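Side-chain contacts in Tae4 (Agrobacterium tumefaciens, PDB 6IJF), which acts as a type VI secretion amidase effector, probably cleaving amide bonds in the peptidoglycan of rival bacteria: residues Arg27-Glu32 against Cys48-Ser53; Pro42-Thr47 against Ile80-Arg85. All coordinates share one frame; numbering follows the deposited sequence.

Interaction 1: residues Arg27-Glu32 against Cys48-Ser53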
loop_
_atom_site.group_PDB
_atom_site.type_symbol
_atom_site.label_atom_id
_atom_site.label_comp_id
_atom_site.label_asym_id
_atom_site.label_seq_id
_atom_site.Cartn_x
_atom_site.Cartn_y
_atom_site.Cartn_z
ATOM N N ARG C 27 7.332 0.986 -23.768
ATOM C CA ARG C 27 7.980 0.321 -24.928
ATOM C C ARG C 27 6.918 0.093 -26.014
ATOM O O ARG C 27 7.144 0.479 -27.173
ATOM C CB ARG C 27 8.650 -0.958 -24.431
ATOM C CG ARG C 27 9.261 -1.821 -25.516
ATOM C CD ARG C 27 10.080 -2.904 -24.819
ATOM N NE ARG C 27 9.227 -3.900 -24.158
ATOM C CZ ARG C 27 9.612 -4.750 -23.188
ATOM N NH1 ARG C 27 10.829 -4.703 -22.675
ATOM N NH2 ARG C 27 8.801 -5.704 -22.774
ATOM N N ASP C 28 5.761 -0.449 -25.650
ATOM C CA ASP C 28 4.668 -0.737 -26.617
ATOM C C ASP C 28 4.015 0.563 -27.079
ATOM O O ASP C 28 3.712 0.686 -28.273
ATOM C CB ASP C 28 3.656 -1.731 -26.032
ATOM C CG ASP C 28 4.184 -3.175 -26.000
ATOM O OD1 ASP C 28 4.934 -3.559 -26.929
ATOM O OD2 ASP C 28 3.896 -3.878 -25.017
ATOM N N LEU C 29 3.744 1.494 -26.164
ATOM C CA LEU C 29 3.119 2.795 -26.533
ATOM C C LEU C 29 3.966 3.481 -27.627
ATOM O O LEU C 29 3.401 3.982 -28.622
ATOM C CB LEU C 29 3.041 3.656 -25.277
ATOM C CG LEU C 29 2.526 5.070 -25.498
ATOM C CD1 LEU C 29 1.017 5.063 -25.670
ATOM C CD2 LEU C 29 2.930 5.972 -24.349
ATOM N N PHE C 30 5.270 3.582 -27.408
ATOM C CA PHE C 30 6.200 4.304 -28.317
ATOM C C PHE C 30 6.284 3.519 -29.630
ATOM O O PHE C 30 6.356 4.155 -30.696
ATOM C CB PHE C 30 7.559 4.498 -27.637
ATOM C CG PHE C 30 7.633 5.640 -26.649
ATOM C CD1 PHE C 30 6.491 6.191 -26.092
ATOM C CD2 PHE C 30 8.862 6.119 -26.231
ATOM C CE1 PHE C 30 6.580 7.204 -25.149
ATOM C CE2 PHE C 30 8.949 7.146 -25.305
ATOM C CZ PHE C 30 7.806 7.692 -24.763
ATOM N N THR C 31 6.254 2.171 -29.579
ATOM C CA THR C 31 6.253 1.344 -30.820
ATOM C C THR C 31 5.001 1.677 -31.633
ATOM O O THR C 31 5.127 1.916 -32.840
ATOM C CB THR C 31 6.398 -0.151 -30.538
ATOM O OG1 THR C 31 7.614 -0.287 -29.800
ATOM C CG2 THR C 31 6.471 -0.979 -31.810
ATOM N N GLU C 32 3.827 1.754 -31.008
ATOM C CA GLU C 32 2.578 1.942 -31.776
ATOM C C GLU C 32 2.701 3.239 -32.594
ATOM O O GLU C 32 2.238 3.237 -33.742
ATOM C CB GLU C 32 1.336 1.961 -30.886
ATOM C CG GLU C 32 0.053 2.128 -31.668
ATOM C CD GLU C 32 -1.206 2.102 -30.834
ATOM O OE1 GLU C 32 -1.148 1.551 -29.704
ATOM O OE2 GLU C 32 -2.261 2.578 -31.334
ATOM N N CYS C 48 2.434 10.741 -19.478
ATOM C CA CYS C 48 0.996 11.006 -19.153
ATOM C C CYS C 48 0.350 11.843 -20.262
ATOM O O CYS C 48 -0.790 11.506 -20.657
ATOM C CB CYS C 48 0.807 11.657 -17.786
ATOM S SG CYS C 48 1.465 13.351 -17.613
ATOM N N ALA C 49 1.034 12.879 -20.778
ATOM C CA ALA C 49 0.449 13.803 -21.780
ATOM C C ALA C 49 0.393 13.144 -23.184
ATOM O O ALA C 49 -0.584 13.415 -23.931
ATOM C CB ALA C 49 1.215 15.116 -21.820
ATOM N N ILE C 50 1.354 12.288 -23.521
ATOM C CA ILE C 50 1.305 11.403 -24.734
ATOM C C ILE C 50 0.045 10.528 -24.685
ATOM O O ILE C 50 -0.709 10.446 -25.682
ATOM C CB ILE C 50 2.574 10.538 -24.825
ATOM C CG1 ILE C 50 3.832 11.396 -24.930
ATOM C CG2 ILE C 50 2.478 9.551 -25.973
ATOM C CD1 ILE C 50 5.113 10.638 -24.643
ATOM N N ARG C 51 -0.206 9.898 -23.542
ATOM C CA ARG C 51 -1.331 8.937 -23.407
ATOM C C ARG C 51 -2.648 9.701 -23.558
ATOM O O ARG C 51 -3.547 9.233 -24.293
ATOM C CB ARG C 51 -1.203 8.161 -22.089
ATOM C CG ARG C 51 0.031 7.281 -22.050
ATOM C CD ARG C 51 0.275 6.634 -20.694
ATOM N NE ARG C 51 1.462 5.799 -20.704
ATOM C CZ ARG C 51 1.485 4.529 -21.102
ATOM N NH1 ARG C 51 0.377 3.957 -21.546
ATOM N NH2 ARG C 51 2.602 3.834 -21.012
ATOM N N VAL C 52 -2.779 10.877 -22.930
ATOM C CA VAL C 52 -4.035 11.673 -23.062
ATOM C C VAL C 52 -4.172 12.216 -24.500
ATOM O O VAL C 52 -5.313 12.144 -25.050
ATOM C CB VAL C 52 -4.154 12.768 -21.989
ATOM C CG1 VAL C 52 -5.335 13.693 -22.295
ATOM C CG2 VAL C 52 -4.301 12.161 -20.593
ATOM N N SER C 53 -3.093 12.695 -25.112
ATOM C CA SER C 53 -3.093 13.143 -26.547
ATOM C C SER C 53 -3.649 12.034 -27.446
ATOM O O SER C 53 -4.585 12.293 -28.222
ATOM C CB SER C 53 -1.716 13.539 -27.015
ATOM O OG SER C 53 -1.197 14.621 -26.293
#
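Helix 26-33 packs L29 and F30 against I50 and R51 in the first turn of helix 48-58, whose opening residue, C48, is probably the nucleophile of a Cys-His-Asp triad like those of clan CA peptidases. The two short helical segments run at 50° with their axes 11.7 Å apart, and a small apolar cluster joins them. With its CG anti to the backbone N (chi1 175°), L29 reaches across to lay methyl CD2 over one face of the R51 guanidinium, above its centre and 3.8 Å from R51 CZ. The same methyl meets R51 CG at 3.9 Å and I50 CG2 at 4.0 Å, so a single branch of L29 serves both partners. F30 comes in at about a right angle to I50, with F30 CE1 3.8 Å from I50 CD1. The R51 chain is extended from CG to NE, and its polar end is held from several directions: NE bonds T47 OG1, NH2 the carbonyl of L24, and NH1 that of P14. These bonds should fix the rotation of the guanidinium, one face of which lies under the L29 methyl. Away from this contact, C48 touches M84 of helix 84-92 and H132 of strand 131-137, and A49 and V52 rest on L87 of helix 84-92; I50 also reaches I80 of strand 79-80.

Interaction 2: residues Pro42-Thr47 against Ile80-Arg85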
loop_
_atom_site.group_PDB
_atom_site.type_symbol
_atom_site.label_atom_id
_atom_site.label_comp_id
_atom_site.label_asym_id
_atom_site.label_seq_id
_atom_site.Cartn_x
_atom_site.Cartn_y
_atom_site.Cartn_z
ATOM N N PRO C 42 15.814 9.874 -21.397
ATOM C CA PRO C 42 15.305 10.435 -20.147
ATOM C C PRO C 42 14.361 11.627 -20.341
ATOM O O PRO C 42 13.632 11.937 -19.414
ATOM C CB PRO C 42 16.567 10.825 -19.369
ATOM C CG PRO C 42 17.607 11.050 -20.458
ATOM C CD PRO C 42 17.269 10.043 -21.535
ATOM N N ASN C 43 14.347 12.246 -21.522
ATOM C CA ASN C 43 13.399 13.353 -21.818
ATOM C C ASN C 43 11.994 12.791 -22.037
ATOM O O ASN C 43 11.063 13.599 -22.096
ATOM C CB ASN C 43 13.827 14.175 -23.037
ATOM C CG ASN C 43 15.175 14.847 -22.823
ATOM O OD1 ASN C 43 16.120 14.657 -23.598
ATOM N ND2 ASN C 43 15.284 15.602 -21.740
ATOM N N TYR C 44 11.839 11.465 -22.193
ATOM C CA TYR C 44 10.541 10.844 -22.576
ATOM C C TYR C 44 10.056 9.849 -21.516
ATOM O O TYR C 44 9.119 9.065 -21.813
ATOM C CB TYR C 44 10.685 10.232 -23.966
ATOM C CG TYR C 44 10.934 11.294 -25.002
ATOM C CD1 TYR C 44 9.882 12.037 -25.516
ATOM C CD2 TYR C 44 12.222 11.614 -25.414
ATOM C CE1 TYR C 44 10.099 13.047 -26.438
ATOM C CE2 TYR C 44 12.455 12.624 -26.341
ATOM C CZ TYR C 44 11.390 13.337 -26.856
ATOM O OH TYR C 44 11.566 14.330 -27.774
ATOM N N HIS C 45 10.612 9.907 -20.306
ATOM C CA HIS C 45 10.195 8.990 -19.206
ATOM C C HIS C 45 8.718 9.205 -18.856
ATOM O O HIS C 45 8.045 8.202 -18.512
ATOM C CB HIS C 45 11.103 9.170 -17.982
ATOM C CG HIS C 45 12.362 8.373 -18.087
ATOM N ND1 HIS C 45 13.555 8.810 -17.551
ATOM C CD2 HIS C 45 12.625 7.176 -18.666
ATOM C CE1 HIS C 45 14.490 7.912 -17.786
ATOM N NE2 HIS C 45 13.949 6.908 -18.474
ATOM N N ASN C 46 8.265 10.460 -18.847
ATOM C CA ASN C 46 6.929 10.847 -18.330
ATOM C C ASN C 46 5.946 10.837 -19.504
ATOM O O ASN C 46 6.042 11.706 -20.371
ATOM C CB ASN C 46 6.993 12.146 -17.528
ATOM C CG ASN C 46 7.967 12.025 -16.378
ATOM O OD1 ASN C 46 8.846 12.869 -16.227
ATOM N ND2 ASN C 46 7.873 10.942 -15.630
ATOM N N THR C 47 5.054 9.853 -19.548
ATOM C CA THR C 47 4.211 9.539 -20.737
ATOM C C THR C 47 2.792 10.072 -20.588
ATOM O O THR C 47 2.010 9.876 -21.539
ATOM C CB THR C 47 4.235 8.018 -20.970
ATOM O OG1 THR C 47 3.624 7.418 -19.826
ATOM C CG2 THR C 47 5.636 7.475 -21.164
ATOM N N ILE C 80 0.779 15.187 -31.019
ATOM C CA ILE C 80 0.955 14.702 -29.616
ATOM C C ILE C 80 1.604 15.851 -28.839
ATOM O O ILE C 80 2.699 16.290 -29.248
ATOM C CB ILE C 80 1.870 13.454 -29.525
ATOM C CG1 ILE C 80 1.319 12.196 -30.202
ATOM C CG2 ILE C 80 2.261 13.170 -28.082
ATOM C CD1 ILE C 80 -0.093 11.856 -29.863
ATOM N N GLU C 81 1.021 16.269 -27.721
ATOM C CA GLU C 81 1.721 17.179 -26.771
ATOM C C GLU C 81 2.389 16.329 -25.700
ATOM O O GLU C 81 1.676 15.543 -25.021
ATOM C CB GLU C 81 0.734 18.186 -26.178
ATOM C CG GLU C 81 1.367 19.189 -25.228
ATOM C CD GLU C 81 2.642 19.828 -25.788
ATOM O OE1 GLU C 81 2.544 20.614 -26.741
ATOM O OE2 GLU C 81 3.751 19.504 -25.285
ATOM N N VAL C 82 3.698 16.451 -25.542
ATOM C CA VAL C 82 4.468 15.583 -24.596
ATOM C C VAL C 82 4.510 16.224 -23.208
ATOM O O VAL C 82 4.792 15.497 -22.247
ATOM C CB VAL C 82 5.878 15.287 -25.130
ATOM C CG1 VAL C 82 6.812 14.702 -24.085
ATOM C CG2 VAL C 82 5.803 14.392 -26.357
ATOM N N ASN C 83 4.261 17.522 -23.100
ATOM C CA ASN C 83 4.494 18.316 -21.857
ATOM C C ASN C 83 3.143 18.444 -21.167
ATOM O O ASN C 83 2.174 18.975 -21.795
ATOM C CB ASN C 83 5.066 19.716 -22.121
ATOM C CG ASN C 83 5.335 20.506 -20.852
ATOM O OD1 ASN C 83 6.407 20.445 -20.253
ATOM N ND2 ASN C 83 4.373 21.306 -20.486
ATOM N N MET C 84 3.069 17.967 -19.920
ATOM C CA MET C 84 1.778 17.932 -19.193
ATOM C C MET C 84 1.249 19.361 -19.006
ATOM O O MET C 84 0.059 19.586 -19.265
ATOM C CB MET C 84 1.921 17.229 -17.849
ATOM C CG MET C 84 0.670 17.318 -17.016
ATOM S SD MET C 84 0.745 18.787 -15.933
ATOM C CE MET C 84 -0.938 18.735 -15.308
ATOM N N ARG C 85 2.106 20.305 -18.635
ATOM C CA ARG C 85 1.681 21.728 -18.406
ATOM C C ARG C 85 1.071 22.306 -19.700
ATOM O O ARG C 85 -0.042 22.909 -19.656
ATOM C CB ARG C 85 2.870 22.547 -17.874
ATOM C CG ARG C 85 2.494 23.957 -17.412
ATOM C CD ARG C 85 3.698 24.845 -17.096
ATOM N NE ARG C 85 4.880 24.143 -16.581
ATOM C CZ ARG C 85 5.066 23.747 -15.317
ATOM N NH1 ARG C 85 4.125 23.940 -14.401
ATOM N NH2 ARG C 85 6.192 23.132 -14.977
HETATM O O HOH W 1 3.921 12.794 -21.621
#
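Y44 swings its ring anti to its own carbonyl carbon (chi1 -65°), and V82 turns CG1 anti to its backbone N (chi1 166°), which brings the two side chains together between the loop ahead of helix 48-58 and the turn leading into helix 84-92. The touch is light: V82 CG1 approaches the ring obliquely, 4.3 Å from Y44 CD1. At the far end of the tyrosine, the Y44 OH is hydrogen-bonded with H68 NE2, while its ring stacks with F38. V82 is also packed on W35 and on I50 of helix 48-58. Beside this apolar pair the backbones come close through their oxygens, N46 O and V82 O lying 4.4 Å apart. A water stands between them and donates to both, at 2.7 Å to N46 O and 2.9 Å to V82 O. Around V82 the turn is braced by its neighbours in sequence: E81 OE2, just before it, receives N83 N, just after it, at 3.0 Å (156° at the hydrogen) through its anti lone pair. The same oxygen forms a salt bridge with R86, and N83 takes the N-cap position of helix 84-92. On the loop, the H45 ring meets an aromatic side chain of another protein in the assembly. Two carbonyl oxygens facing each other would be expected to repel; the water spends both its hydrogens on them, so this surface contact is joined by a solvent bridge and one methyl-to-ring touch.

How the interactions relate
From the N terminus the chain passes through helix 26-33, the loop 42-47, helix 48-58 and then the turn 80-85, so the segments alternate and the two contacts cross. Interaction 1 closes the 15-residue connection that includes 42-47; interaction 2 closes the longer excursion through 48-58 and strand 68-69. The loop segment of interaction 2 runs straight into the helix segment of interaction 1, and the centres of the two contacts are about 9 Å apart. They also meet directly: S53 OG and E81 N are 3.1 Å apart, a probable hydrogen bond, and F30 CZ packs 3.5 Å from Y44 O. Together they gather helix 26-33, the loop leading into helix 48-58 and the turn just before helix 84-92 beside helix 48-58.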